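Local coordinates for attaching and effacing protein, pathogenesis factor (Escherichia coli, PDB 4E9L) that probably acts as a surface adhesin of the intimin/invasin family, of which this chain holds a run of immunoglobulin-like domains from the extracellular part, at residues A291-V302 against T317-V328. Sequence-based numbering, arbitrary orientation.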
# COMPACT_ATOMS: atom_id res chain seq x y z
N ALA A 291 17.41 12.88 2.11
CA ALA A 291 17.46 13.74 3.30
C ALA A 291 16.09 14.25 3.73
O ALA A 291 15.20 14.43 2.89
CB ALA A 291 18.43 14.92 3.09
N GLY A 292 15.93 14.47 5.03
CA GLY A 292 14.68 15.00 5.56
C GLY A 292 14.46 16.45 5.17
O GLY A 292 15.28 17.05 4.44
N GLU A 293 13.35 17.03 5.65
CA GLU A 293 13.01 18.44 5.46
C GLU A 293 14.22 19.25 5.96
O GLU A 293 14.81 18.89 6.99
CB GLU A 293 11.80 18.78 6.37
CG GLU A 293 11.19 20.17 6.14
CD GLU A 293 9.88 20.46 6.87
OE1 GLU A 293 9.48 19.66 7.75
OE2 GLU A 293 9.26 21.50 6.56
N MET A 294 14.60 20.32 5.25
CA MET A 294 15.75 21.10 5.70
C MET A 294 15.57 21.67 7.12
O MET A 294 14.46 21.99 7.55
CB MET A 294 16.21 22.12 4.66
CG MET A 294 15.41 23.38 4.61
SD MET A 294 16.15 24.70 5.62
CE MET A 294 17.79 24.75 4.94
N SER A 295 16.67 21.72 7.85
CA SER A 295 16.71 22.24 9.19
C SER A 295 17.52 23.55 9.12
O SER A 295 18.70 23.55 8.74
CB SER A 295 17.37 21.23 10.14
OG SER A 295 17.91 21.85 11.29
N SER A 296 16.86 24.66 9.44
CA SER A 296 17.55 25.95 9.40
C SER A 296 18.64 26.00 10.48
O SER A 296 19.71 26.53 10.22
CB SER A 296 16.56 27.10 9.54
OG SER A 296 15.87 26.97 10.77
N ALA A 297 18.42 25.33 11.63
CA ALA A 297 19.40 25.24 12.72
C ALA A 297 20.72 24.53 12.32
O ALA A 297 21.79 24.91 12.80
CB ALA A 297 18.78 24.54 13.93
N ASN A 298 20.65 23.55 11.41
CA ASN A 298 21.81 22.75 10.98
C ASN A 298 22.41 23.27 9.67
O ASN A 298 23.40 22.74 9.18
CB ASN A 298 21.39 21.28 10.82
CG ASN A 298 21.14 20.59 12.14
OD1 ASN A 298 21.48 21.10 13.20
ND2 ASN A 298 20.63 19.37 12.09
N SER A 299 21.79 24.30 9.10
CA SER A 299 22.22 24.84 7.82
C SER A 299 23.03 26.11 8.03
O SER A 299 22.87 26.75 9.07
CB SER A 299 21.01 25.05 6.93
OG SER A 299 20.44 23.79 6.62
N THR A 300 23.95 26.43 7.09
CA THR A 300 24.83 27.62 7.22
C THR A 300 24.96 28.40 5.92
O THR A 300 24.91 27.82 4.85
CB THR A 300 26.25 27.24 7.72
OG1 THR A 300 26.90 26.39 6.77
CG2 THR A 300 26.26 26.58 9.11
N LEU A 301 25.18 29.72 6.03
CA LEU A 301 25.43 30.59 4.90
C LEU A 301 26.63 31.45 5.24
O LEU A 301 26.63 32.10 6.28
CB LEU A 301 24.21 31.49 4.59
CG LEU A 301 24.41 32.45 3.39
CD1 LEU A 301 24.55 31.66 2.05
CD2 LEU A 301 23.29 33.46 3.29
N VAL A 302 27.66 31.43 4.40
CA VAL A 302 28.87 32.27 4.55
C VAL A 302 29.13 33.00 3.22
O VAL A 302 28.65 32.55 2.19
CB VAL A 302 30.14 31.45 4.99
CG1 VAL A 302 29.92 30.76 6.35
CG2 VAL A 302 30.55 30.41 3.94
N THR A 317 28.24 30.74 0.02
CA THR A 317 28.30 29.27 0.16
C THR A 317 27.23 28.86 1.15
O THR A 317 27.30 29.22 2.33
CB THR A 317 29.71 28.75 0.53
OG1 THR A 317 30.63 29.16 -0.48
CG2 THR A 317 29.76 27.21 0.62
N PHE A 318 26.23 28.14 0.65
CA PHE A 318 25.09 27.69 1.43
C PHE A 318 25.14 26.18 1.63
O PHE A 318 25.14 25.44 0.65
CB PHE A 318 23.77 28.17 0.78
CG PHE A 318 22.52 27.64 1.43
CD1 PHE A 318 22.25 27.90 2.78
CD2 PHE A 318 21.64 26.83 0.72
CE1 PHE A 318 21.10 27.38 3.39
CE2 PHE A 318 20.50 26.29 1.35
CZ PHE A 318 20.25 26.57 2.68
N THR A 319 25.27 25.74 2.92
CA THR A 319 25.35 24.31 3.27
C THR A 319 24.03 23.94 3.88
O THR A 319 23.63 24.51 4.88
CB THR A 319 26.53 24.04 4.22
OG1 THR A 319 27.73 24.37 3.53
CG2 THR A 319 26.59 22.58 4.70
N MET A 320 23.34 23.01 3.25
CA MET A 320 22.02 22.64 3.70
C MET A 320 21.97 21.23 4.29
O MET A 320 22.39 20.26 3.65
CB MET A 320 21.04 22.83 2.53
CG MET A 320 19.66 22.36 2.82
SD MET A 320 18.40 23.13 1.78
CE MET A 320 18.90 22.65 0.17
N LYS A 321 21.48 21.14 5.53
CA LYS A 321 21.32 19.85 6.19
C LYS A 321 19.89 19.66 6.74
O LYS A 321 19.19 20.64 6.99
CB LYS A 321 22.34 19.72 7.33
CG LYS A 321 23.77 19.50 6.86
CD LYS A 321 24.70 19.27 8.05
CE LYS A 321 26.16 19.30 7.65
NZ LYS A 321 26.66 20.69 7.53
N ASP A 322 19.51 18.39 7.00
CA ASP A 322 18.23 18.04 7.62
C ASP A 322 18.41 17.99 9.16
O ASP A 322 19.49 18.33 9.66
CB ASP A 322 17.64 16.74 7.01
CG ASP A 322 18.32 15.42 7.37
OD1 ASP A 322 19.26 15.43 8.19
OD2 ASP A 322 17.89 14.38 6.84
N ALA A 323 17.37 17.58 9.91
CA ALA A 323 17.39 17.52 11.38
C ALA A 323 18.37 16.49 11.95
O ALA A 323 18.73 16.57 13.13
CB ALA A 323 15.99 17.27 11.92
N TYR A 324 18.85 15.58 11.10
CA TYR A 324 19.79 14.51 11.46
C TYR A 324 21.22 14.80 11.03
O TYR A 324 22.10 13.99 11.32
CB TYR A 324 19.34 13.18 10.83
CG TYR A 324 17.89 12.85 11.08
CD1 TYR A 324 17.49 12.28 12.29
CD2 TYR A 324 16.92 13.08 10.11
CE1 TYR A 324 16.15 11.94 12.52
CE2 TYR A 324 15.58 12.77 10.33
CZ TYR A 324 15.21 12.18 11.53
OH TYR A 324 13.88 11.86 11.75
N GLY A 325 21.44 15.90 10.33
CA GLY A 325 22.75 16.27 9.80
C GLY A 325 23.00 15.75 8.40
O GLY A 325 24.11 15.90 7.89
N ASN A 326 21.97 15.12 7.75
CA ASN A 326 22.17 14.62 6.38
C ASN A 326 22.25 15.81 5.41
O ASN A 326 21.40 16.70 5.48
CB ASN A 326 21.03 13.71 5.92
CG ASN A 326 20.93 12.44 6.73
OD1 ASN A 326 21.89 11.67 6.84
ND2 ASN A 326 19.77 12.20 7.30
N PRO A 327 23.20 15.79 4.45
CA PRO A 327 23.23 16.87 3.45
C PRO A 327 21.98 16.85 2.56
O PRO A 327 21.54 15.78 2.13
CB PRO A 327 24.52 16.60 2.65
CG PRO A 327 24.85 15.18 2.89
CD PRO A 327 24.24 14.77 4.21
N VAL A 328 21.36 18.02 2.35
CA VAL A 328 20.17 18.13 1.53
C VAL A 328 20.60 18.40 0.07
O VAL A 328 20.99 19.52 -0.27
CB VAL A 328 19.09 19.10 2.06
CG1 VAL A 328 17.89 19.18 1.10
CG2 VAL A 328 18.64 18.70 3.46
O HOH W 1 14.75 16.96 8.82
O HOH W 2 25.68 23.33 8.04
O HOH W 3 28.02 27.24 4.08
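Residues 300-302 run antiparallel to 317-319, at 169° and 4.8 Å between axes, with Thr300-Thr319 and Val302-Thr317 as hydrogen-bonded pairs around the non-hydrogen-bonded Leu301-Phe318. Thr300 and Thr319 lie side by side on one face, and a water links both hydroxyls to the carbonyl of Thr317. On the other face Leu301 crosses Phe318 nearly at a right angle, its CD1 3.8 Å from Phe318 CB. Next to Thr300, Ser299 OG accepts the N-H of Lys321 at 3.0 Å from its N and donates to Ser295 O, tying the turn 296-299 to segment 317-328. Ser295 N then binds Lys321 O, while Asn298 ND2 donates to Asp322 O at 2.9 Å, the oxygen lying close to the amide plane. Met294 folds back at chi2 and chi3, which brings CE to 3.6 Å from Met320 SD and to the edge of the Phe318 ring at CZ. Asp322 organises the far end. With CG between the backbone N and the carbonyl carbon (chi1 72°), its carboxylate faces Gly292, whose N meets the anti lone pair of OD2 at 2.7 Å; Asn326 ND2 takes the syn one. OD1 accepts Tyr324 N and Asn326 N from opposite faces of its plane, the former closing an Asx turn, so four N-H groups grip one buried carboxylate. Asn326 ND2 also reaches Gly264 O, and Leu301 and Phe318 pack on strand 373-381 of the facing sheet. This is the first hairpin of an immunoglobulin-like beta sandwich in the invasin domain 3 family, with the type I turn Asp322-Gly325, held by the Asp322 carboxylate, following its second strand where the linker from the preceding domain enters.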